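Local coordinates for exopolysaccharide biosynthesis protein (Pantoea stewartii subsp. stewartii DC283, PDB 6TGF), which modifies the glycan biofilm, probably as a hydrolase, and has a parallel beta-helix fold like that of bacteriophage tailspikes, at residues Q62-G74 and Q103-V116. Residues are numbered along the deposited sequence; the frame is centred on the assembly and turned at random.
Sequences QFWQNFQGKLWIG and QPITLNKGNFDQFV. With EDO (1,2-ethanediol), chain C.
Trp64 lodges its indole as a knob among Lys109, Phe112, Asp113 and Val116, joining helix 62-66 to the side of helix 109-116. With CG anti to the backbone N (chi1 -168°), the ring is carried alongside the second helix. Phe112 turns an edge toward the five-membered ring in an offset edge-to-face pair, planes at 76°, and Val116 CG2 touches the benzo part. Tryptophan suits this place because its broad ring packs while NE1 still donates, here to Asp113 OD1 at 3.1 Å. That bond is bent: OD1 lies off the indole plane and is met from above the carboxylate plane. A molecule of 1,2-ethanediol, probably from the crystallisation liquor, lies over one indole face and also donates to OD1. Where helix 62-66 gives way to the strand, a water donates to Trp64 O and Phe67 O and weakly accepts from Lys109 N, bridging the segments. Asn108 caps the second helix, its OD1 accepting from Asn111 N.

Beyond the helices, strands 69-74 and 105-107 pair antiparallel. Gly69 and Leu71 form hydrogen-bonded pairs with Leu107 and Ile105; glycine readily adopts the nearly fully extended backbone here. Leu71 CB packs against Leu107 CD1 at 3.9 Å. Gln103 then extends the ladder with its side chain, mimicking a peptide: OE1 accepts from Ile73 N at 2.7 Å and NE2 donates to Ile73 O, in both amide and carbonyl planes. Next to it, Pro104, after a cis peptide bond, lays CB over one face of Trp72, a CH-pi contact 3.7 Å from the centroid of the five-membered ring.

In this head-binding-family region, strand 105-107 edges a four-stranded antiparallel sheet; strand 129-134 flanks strand 69-74 on its other side, Leu132 meeting Phe63, Phe67 and Leu107, while helix 53-57 packs on Trp64 and Val116.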
ATOM      1  N   GLN B  62       1.419  49.541  32.287  1.00 57.78           N
ATOM      2  CA  GLN B  62       0.377  50.425  32.879  1.00 58.13           C
ATOM      3  C   GLN B  62       0.569  50.491  34.399  1.00 57.16           C
ATOM      4  O   GLN B  62       0.350  51.574  34.976  1.00 57.44           O
ATOM      5  CB  GLN B  62      -1.029  49.915  32.549  1.00 59.11           C
ATOM      6  CG  GLN B  62      -1.366  49.938  31.062  1.00 60.02           C
ATOM      7  CD  GLN B  62      -0.787  48.779  30.288  1.00 60.20           C
ATOM      8  OE1 GLN B  62      -0.387  47.762  30.852  1.00 60.06           O
ATOM      9  NE2 GLN B  62      -0.734  48.928  28.974  1.00 60.57           N
ATOM     10  N   PHE B  63       0.965  49.370  35.011  1.00 55.65           N
ATOM     11  CA  PHE B  63       1.197  49.219  36.472  1.00 54.41           C
ATOM     12  C   PHE B  63       2.382  50.097  36.892  1.00 53.27           C
ATOM     13  O   PHE B  63       2.219  50.912  37.818  1.00 53.27           O
ATOM     14  CB  PHE B  63       1.432  47.747  36.823  1.00 54.19           C
ATOM     15  CG  PHE B  63       1.334  47.431  38.292  1.00 54.04           C
ATOM     16  CD1 PHE B  63       2.431  47.589  39.123  1.00 53.85           C
ATOM     17  CD2 PHE B  63       0.147  46.977  38.845  1.00 54.16           C
ATOM     18  CE1 PHE B  63       2.344  47.298  40.476  1.00 53.82           C
ATOM     19  CE2 PHE B  63       0.061  46.688  40.198  1.00 54.12           C
ATOM     20  CZ  PHE B  63       1.159  46.850  41.011  1.00 53.99           C
ATOM     21  N   TRP B  64       3.530  49.928  36.225  1.00 52.06           N
ATOM     22  CA  TRP B  64       4.767  50.739  36.410  1.00 51.14           C
ATOM     23  C   TRP B  64       4.393  52.226  36.457  1.00 51.55           C
ATOM     24  O   TRP B  64       4.709  52.889  37.466  1.00 50.82           O
ATOM     25  CB  TRP B  64       5.770  50.446  35.283  1.00 50.15           C
ATOM     26  CG  TRP B  64       7.156  50.975  35.499  1.00 49.33           C
ATOM     27  CD1 TRP B  64       7.535  52.030  36.278  1.00 49.08           C
ATOM     28  CD2 TRP B  64       8.361  50.484  34.884  1.00 48.85           C
ATOM     29  NE1 TRP B  64       8.888  52.215  36.207  1.00 48.80           N
ATOM     30  CE2 TRP B  64       9.423  51.284  35.359  1.00 48.70           C
ATOM     31  CE3 TRP B  64       8.650  49.446  33.990  1.00 48.69           C
ATOM     32  CZ2 TRP B  64      10.746  51.076  34.969  1.00 48.70           C
ATOM     33  CZ3 TRP B  64       9.957  49.241  33.605  1.00 48.64           C
ATOM     34  CH2 TRP B  64      10.989  50.047  34.088  1.00 48.73           C
ATOM     35  N   GLN B  65       3.717  52.704  35.409  1.00 52.65           N
ATOM     36  CA  GLN B  65       3.434  54.143  35.150  1.00 53.74           C
ATOM     37  C   GLN B  65       2.436  54.707  36.171  1.00 53.48           C
ATOM     38  O   GLN B  65       2.623  55.871  36.579  1.00 53.52           O
ATOM     39  CB  GLN B  65       2.895  54.327  33.728  1.00 54.93           C
ATOM     40  CG  GLN B  65       3.983  54.525  32.680  1.00 55.60           C
ATOM     41  CD  GLN B  65       4.597  55.905  32.708  1.00 56.50           C
ATOM     42  OE1 GLN B  65       5.706  56.116  32.222  1.00 57.45           O
ATOM     43  NE2 GLN B  65       3.878  56.863  33.270  1.00 56.82           N
ATOM     44  N   ASN B  66       1.417  53.931  36.559  1.00 53.18           N
ATOM     45  CA  ASN B  66       0.196  54.453  37.233  1.00 53.16           C
ATOM     46  C   ASN B  66       0.142  54.033  38.708  1.00 52.30           C
ATOM     47  O   ASN B  66      -0.154  54.914  39.540  1.00 52.52           O
ATOM     48  CB  ASN B  66      -1.074  54.031  36.490  1.00 53.56           C
ATOM     49  CG  ASN B  66      -1.158  54.617  35.095  1.00 54.04           C
ATOM     50  OD1 ASN B  66      -0.732  55.747  34.862  1.00 54.12           O
ATOM     51  ND2 ASN B  66      -1.708  53.859  34.162  1.00 54.30           N
ATOM     52  N   PHE B  67       0.398  52.759  39.024  1.00 51.40           N
ATOM     53  CA  PHE B  67       0.158  52.170  40.371  1.00 50.89           C
ATOM     54  C   PHE B  67       0.868  52.995  41.451  1.00 50.56           C
ATOM     55  O   PHE B  67       2.073  53.285  41.309  1.00 50.29           O
ATOM     56  CB  PHE B  67       0.622  50.715  40.462  1.00 50.46           C
ATOM     57  CG  PHE B  67       0.398  50.093  41.819  1.00 50.29           C
ATOM     58  CD1 PHE B  67       1.359  50.193  42.813  1.00 49.93           C
ATOM     59  CD2 PHE B  67      -0.785  49.435  42.117  1.00 50.40           C
ATOM     60  CE1 PHE B  67       1.148  49.638  44.065  1.00 49.83           C
ATOM     61  CE2 PHE B  67      -0.993  48.877  43.369  1.00 50.10           C
ATOM     62  CZ  PHE B  67      -0.027  48.979  44.340  1.00 49.96           C
ATOM     63  N   GLN B  68       0.122  53.353  42.501  1.00 50.47           N
ATOM     64  CA  GLN B  68       0.638  53.909  43.780  1.00 50.31           C
ATOM     65  C   GLN B  68       0.043  53.092  44.931  1.00 50.04           C
ATOM     66  O   GLN B  68      -1.171  52.813  44.885  1.00 50.43           O
ATOM     67  CB  GLN B  68       0.278  55.389  43.911  1.00 50.78           C
ATOM     68  CG  GLN B  68       1.163  56.301  43.075  1.00 50.96           C
ATOM     69  CD  GLN B  68       0.591  57.690  42.934  1.00 51.45           C
ATOM     70  OE1 GLN B  68       1.101  58.651  43.503  1.00 51.63           O
ATOM     71  NE2 GLN B  68      -0.485  57.801  42.173  1.00 51.89           N
ATOM     72  N   GLY B  69       0.863  52.713  45.914  1.00 49.37           N
ATOM     73  CA  GLY B  69       0.416  51.877  47.044  1.00 48.86           C
ATOM     74  C   GLY B  69       1.531  51.543  48.017  1.00 47.92           C
ATOM     75  O   GLY B  69       2.520  52.300  48.074  1.00 47.04           O
ATOM     76  N   LYS B  70       1.358  50.445  48.760  1.00 47.68           N
ATOM     77  CA  LYS B  70       2.225  50.037  49.897  1.00 47.43           C
ATOM     78  C   LYS B  70       2.486  48.529  49.831  1.00 46.58           C
ATOM     79  O   LYS B  70       1.509  47.770  49.691  1.00 46.58           O
ATOM     80  CB  LYS B  70       1.558  50.404  51.227  1.00 48.06           C
ATOM     81  CG  LYS B  70       1.037  51.833  51.329  1.00 48.67           C
ATOM     82  CD  LYS B  70       1.404  52.518  52.627  1.00 49.02           C
ATOM     83  CE  LYS B  70       0.436  53.611  53.025  1.00 49.59           C
ATOM     84  NZ  LYS B  70       0.863  54.273  54.280  1.00 49.73           N
ATOM     85  N   LEU B  71       3.757  48.123  49.948  1.00 45.68           N
ATOM     86  CA  LEU B  71       4.211  46.706  49.917  1.00 44.95           C
ATOM     87  C   LEU B  71       4.638  46.279  51.328  1.00 44.47           C
ATOM     88  O   LEU B  71       5.394  47.032  51.974  1.00 44.18           O
ATOM     89  CB  LEU B  71       5.365  46.577  48.915  1.00 44.51           C
ATOM     90  CG  LEU B  71       6.006  45.193  48.798  1.00 44.34           C
ATOM     91  CD1 LEU B  71       5.010  44.166  48.278  1.00 44.39           C
ATOM     92  CD2 LEU B  71       7.233  45.242  47.901  1.00 44.06           C
ATOM     93  N   TRP B  72       4.159  45.114  51.775  1.00 44.18           N
ATOM     94  CA  TRP B  72       4.508  44.470  53.071  1.00 43.96           C
ATOM     95  C   TRP B  72       5.202  43.131  52.801  1.00 43.44           C
ATOM     96  O   TRP B  72       4.693  42.366  51.963  1.00 43.17           O
ATOM     97  CB  TRP B  72       3.255  44.262  53.931  1.00 44.43           C
ATOM     98  CG  TRP B  72       2.724  45.488  54.608  1.00 44.63           C
ATOM     99  CD1 TRP B  72       3.086  45.975  55.830  1.00 44.89           C
ATOM    100  CD2 TRP B  72       1.692  46.362  54.119  1.00 44.75           C
ATOM    101  NE1 TRP B  72       2.361  47.097  56.130  1.00 45.02           N
ATOM    102  CE2 TRP B  72       1.496  47.358  55.100  1.00 44.97           C
ATOM    103  CE3 TRP B  72       0.923  46.405  52.951  1.00 44.90           C
ATOM    104  CZ2 TRP B  72       0.569  48.386  54.941  1.00 45.20           C
ATOM    105  CZ3 TRP B  72       0.002  47.418  52.797  1.00 45.18           C
ATOM    106  CH2 TRP B  72      -0.170  48.395  53.779  1.00 45.31           C
ATOM    107  N   ILE B  73       6.316  42.870  53.490  1.00 43.25           N
ATOM    108  CA  ILE B  73       7.014  41.550  53.529  1.00 43.19           C
ATOM    109  C   ILE B  73       6.966  41.055  54.979  1.00 43.58           C
ATOM    110  O   ILE B  73       7.669  41.641  55.822  1.00 43.64           O
ATOM    111  CB  ILE B  73       8.463  41.655  53.008  1.00 42.86           C
ATOM    112  CG1 ILE B  73       8.575  42.526  51.751  1.00 42.57           C
ATOM    113  CG2 ILE B  73       9.059  40.272  52.792  1.00 42.81           C
ATOM    114  CD1 ILE B  73       7.855  41.976  50.542  1.00 42.53           C
ATOM    115  N   GLY B  74       6.149  40.033  55.253  1.00 44.23           N
ATOM    116  CA  GLY B  74       5.888  39.525  56.615  1.00 44.74           C
ATOM    117  C   GLY B  74       6.304  38.075  56.780  1.00 45.01           C
ATOM    118  O   GLY B  74       6.706  37.453  55.777  1.00 44.77           O
ATOM    119  N   GLN B 103       9.013  49.414  56.725  1.00 41.58           N
ATOM    120  CA  GLN B 103       7.751  48.962  56.083  1.00 41.15           C
ATOM    121  C   GLN B 103       6.590  49.781  56.645  1.00 41.06           C
ATOM    122  O   GLN B 103       6.665  50.266  57.771  1.00 41.23           O
ATOM    123  CB  GLN B 103       7.559  47.464  56.313  1.00 41.17           C
ATOM    124  CG  GLN B 103       8.711  46.623  55.783  1.00 40.97           C
ATOM    125  CD  GLN B 103       8.348  45.163  55.680  1.00 41.00           C
ATOM    126  OE1 GLN B 103       7.331  44.797  55.096  1.00 41.19           O
ATOM    127  NE2 GLN B 103       9.185  44.312  56.250  1.00 40.89           N
ATOM    128  N   PRO B 104       5.484  49.972  55.889  1.00 40.86           N
ATOM    129  CA  PRO B 104       5.340  49.420  54.542  1.00 40.70           C
ATOM    130  C   PRO B 104       6.211  50.136  53.499  1.00 40.27           C
ATOM    131  O   PRO B 104       6.497  51.304  53.682  1.00 40.28           O
ATOM    132  CB  PRO B 104       3.859  49.650  54.219  1.00 40.97           C
ATOM    133  CG  PRO B 104       3.487  50.867  55.034  1.00 41.12           C
ATOM    134  CD  PRO B 104       4.306  50.750  56.303  1.00 41.10           C
ATOM    135  N   ILE B 105       6.600  49.416  52.444  1.00 40.01           N
ATOM    136  CA  ILE B 105       7.435  49.942  51.323  1.00 39.91           C
ATOM    137  C   ILE B 105       6.509  50.670  50.341  1.00 39.90           C
ATOM    138  O   ILE B 105       5.608  50.015  49.785  1.00 39.77           O
ATOM    139  CB  ILE B 105       8.235  48.815  50.638  1.00 39.78           C
ATOM    140  CG1 ILE B 105       9.053  48.014  51.655  1.00 39.71           C
ATOM    141  CG2 ILE B 105       9.105  49.375  49.518  1.00 39.67           C
ATOM    142  CD1 ILE B 105       9.820  46.854  51.066  1.00 39.74           C
ATOM    143  N   THR B 106       6.730  51.973  50.151  1.00 39.95           N
ATOM    144  CA  THR B 106       5.953  52.848  49.234  1.00 40.18           C
ATOM    145  C   THR B 106       6.328  52.515  47.786  1.00 40.16           C
ATOM    146  O   THR B 106       7.531  52.558  47.469  1.00 39.96           O
ATOM    147  CB  THR B 106       6.202  54.329  49.548  1.00 40.35           C
ATOM    148  OG1 THR B 106       5.861  54.549  50.918  1.00 40.52           O
ATOM    149  CG2 THR B 106       5.405  55.267  48.672  1.00 40.60           C
ATOM    150  N   LEU B 107       5.333  52.197  46.951  1.00 40.57           N
ATOM    151  CA  LEU B 107       5.505  51.913  45.501  1.00 40.83           C
ATOM    152  C   LEU B 107       4.840  53.024  44.681  1.00 41.31           C
ATOM    153  O   LEU B 107       3.661  53.326  44.939  1.00 41.48           O
ATOM    154  CB  LEU B 107       4.893  50.550  45.166  1.00 40.77           C
ATOM    155  CG  LEU B 107       5.446  49.348  45.934  1.00 40.48           C
ATOM    156  CD1 LEU B 107       4.914  48.053  45.341  1.00 40.44           C
ATOM    157  CD2 LEU B 107       6.967  49.333  45.941  1.00 40.32           C
ATOM    158  N   ASN B 108       5.590  53.600  43.737  1.00 41.68           N
ATOM    159  CA  ASN B 108       5.131  54.633  42.769  1.00 42.19           C
ATOM    160  C   ASN B 108       6.175  54.725  41.650  1.00 42.50           C
ATOM    161  O   ASN B 108       7.293  54.215  41.860  1.00 42.65           O
ATOM    162  CB  ASN B 108       4.871  55.980  43.454  1.00 42.26           C
ATOM    163  CG  ASN B 108       6.067  56.513  44.215  1.00 42.00           C
ATOM    164  OD1 ASN B 108       7.185  56.518  43.707  1.00 41.99           O
ATOM    165  ND2 ASN B 108       5.836  56.980  45.431  1.00 41.90           N
ATOM    166  N   LYS B 109       5.831  55.345  40.516  1.00 43.01           N
ATOM    167  CA  LYS B 109       6.707  55.405  39.312  1.00 43.13           C
ATOM    168  C   LYS B 109       8.114  55.862  39.721  1.00 42.66           C
ATOM    169  O   LYS B 109       9.085  55.189  39.324  1.00 42.63           O
ATOM    170  CB  LYS B 109       6.138  56.337  38.238  1.00 43.83           C
ATOM    171  CG  LYS B 109       7.081  56.584  37.067  1.00 44.33           C
ATOM    172  CD  LYS B 109       6.409  57.040  35.797  1.00 45.02           C
ATOM    173  CE  LYS B 109       7.406  57.463  34.739  1.00 45.44           C
ATOM    174  NZ  LYS B 109       7.809  58.880  34.897  1.00 45.72           N
ATOM    175  N   GLY B 110       8.210  56.960  40.478  1.00 42.19           N
ATOM    176  CA  GLY B 110       9.482  57.528  40.966  1.00 41.84           C
ATOM    177  C   GLY B 110      10.336  56.480  41.659  1.00 41.18           C
ATOM    178  O   GLY B 110      11.529  56.366  41.311  1.00 41.14           O
ATOM    179  N   ASN B 111       9.742  55.735  42.597  1.00 40.65           N
ATOM    180  CA  ASN B 111      10.417  54.662  43.379  1.00 40.22           C
ATOM    181  C   ASN B 111      10.788  53.501  42.447  1.00 39.85           C
ATOM    182  O   ASN B 111      11.912  52.977  42.587  1.00 39.70           O
ATOM    183  CB  ASN B 111       9.563  54.189  44.558  1.00 40.05           C
ATOM    184  CG  ASN B 111       9.594  55.142  45.736  1.00 40.04           C
ATOM    185  OD1 ASN B 111      10.162  56.229  45.653  1.00 40.07           O
ATOM    186  ND2 ASN B 111       8.991  54.740  46.843  1.00 39.91           N
ATOM    187  N   PHE B 112       9.887  53.116  41.538  1.00 39.64           N
ATOM    188  CA  PHE B 112      10.115  52.047  40.528  1.00 39.47           C
ATOM    189  C   PHE B 112      11.319  52.416  39.656  1.00 39.56           C
ATOM    190  O   PHE B 112      12.163  51.537  39.400  1.00 39.31           O
ATOM    191  CB  PHE B 112       8.878  51.818  39.655  1.00 39.40           C
ATOM    192  CG  PHE B 112       7.741  51.082  40.319  1.00 39.30           C
ATOM    193  CD1 PHE B 112       7.976  49.985  41.136  1.00 39.14           C
ATOM    194  CD2 PHE B 112       6.429  51.466  40.096  1.00 39.51           C
ATOM    195  CE1 PHE B 112       6.925  49.307  41.734  1.00 39.14           C
ATOM    196  CE2 PHE B 112       5.378  50.784  40.692  1.00 39.54           C
ATOM    197  CZ  PHE B 112       5.628  49.706  41.509  1.00 39.33           C
ATOM    198  N   ASP B 113      11.389  53.679  39.223  1.00 40.02           N
ATOM    199  CA  ASP B 113      12.474  54.210  38.354  1.00 40.17           C
ATOM    200  C   ASP B 113      13.803  54.137  39.117  1.00 40.14           C
ATOM    201  O   ASP B 113      14.759  53.565  38.564  1.00 40.16           O
ATOM    202  CB  ASP B 113      12.158  55.631  37.877  1.00 40.40           C
ATOM    203  CG  ASP B 113      10.989  55.714  36.906  1.00 40.43           C
ATOM    204  OD1 ASP B 113      10.754  54.729  36.179  1.00 39.95           O
ATOM    205  OD2 ASP B 113      10.324  56.768  36.884  1.00 40.66           O
ATOM    206  N   GLN B 114      13.841  54.668  40.343  1.00 40.26           N
ATOM    207  CA  GLN B 114      15.046  54.702  41.219  1.00 40.40           C
ATOM    208  C   GLN B 114      15.569  53.273  41.429  1.00 39.94           C
ATOM    209  O   GLN B 114      16.796  53.072  41.304  1.00 40.03           O
ATOM    210  CB  GLN B 114      14.720  55.362  42.562  1.00 40.70           C
ATOM    211  CG  GLN B 114      15.947  55.830  43.333  1.00 41.16           C
ATOM    212  CD  GLN B 114      16.648  56.994  42.673  1.00 41.81           C
ATOM    213  OE1 GLN B 114      16.055  57.761  41.919  1.00 42.26           O
ATOM    214  NE2 GLN B 114      17.932  57.136  42.960  1.00 42.32           N
ATOM    215  N   PHE B 115      14.667  52.333  41.732  1.00 39.42           N
ATOM    216  CA  PHE B 115      14.961  50.898  41.998  1.00 38.94           C
ATOM    217  C   PHE B 115      15.670  50.286  40.784  1.00 38.97           C
ATOM    218  O   PHE B 115      16.728  49.649  40.957  1.00 38.76           O
ATOM    219  CB  PHE B 115      13.668  50.147  42.334  1.00 38.52           C
ATOM    220  CG  PHE B 115      13.857  48.735  42.830  1.00 38.09           C
ATOM    221  CD1 PHE B 115      14.315  48.489  44.116  1.00 37.99           C
ATOM    222  CD2 PHE B 115      13.558  47.650  42.020  1.00 37.85           C
ATOM    223  CE1 PHE B 115      14.484  47.192  44.575  1.00 37.74           C
ATOM    224  CE2 PHE B 115      13.724  46.354  42.483  1.00 37.62           C
ATOM    225  CZ  PHE B 115      14.188  46.126  43.757  1.00 37.62           C
ATOM    226  N   VAL B 116      15.102  50.490  39.592  1.00 39.27           N
ATOM    227  CA  VAL B 116      15.641  49.996  38.289  1.00 39.50           C
ATOM    228  C   VAL B 116      16.949  50.734  37.976  1.00 39.92           C
ATOM    229  O   VAL B 116      17.933  50.054  37.627  1.00 40.03           O
ATOM    230  CB  VAL B 116      14.603  50.167  37.164  1.00 39.61           C
ATOM    231  CG1 VAL B 116      15.210  49.967  35.784  1.00 39.87           C
ATOM    232  CG2 VAL B 116      13.414  49.238  37.359  1.00 39.50           C
TER
HETATM  233  C1  EDO C 813       8.401  54.402  33.019  1.00 72.81           C
HETATM  234  O1  EDO C 813       9.809  54.314  33.115  1.00 72.34           O
HETATM  235  C2  EDO C 813       7.854  53.746  31.805  1.00 73.11           C
HETATM  236  O2  EDO C 813       8.166  52.368  31.706  1.00 73.06           O
HETATM  237  O   HOH W   1       3.275  54.641  39.404  1.00 39.10           O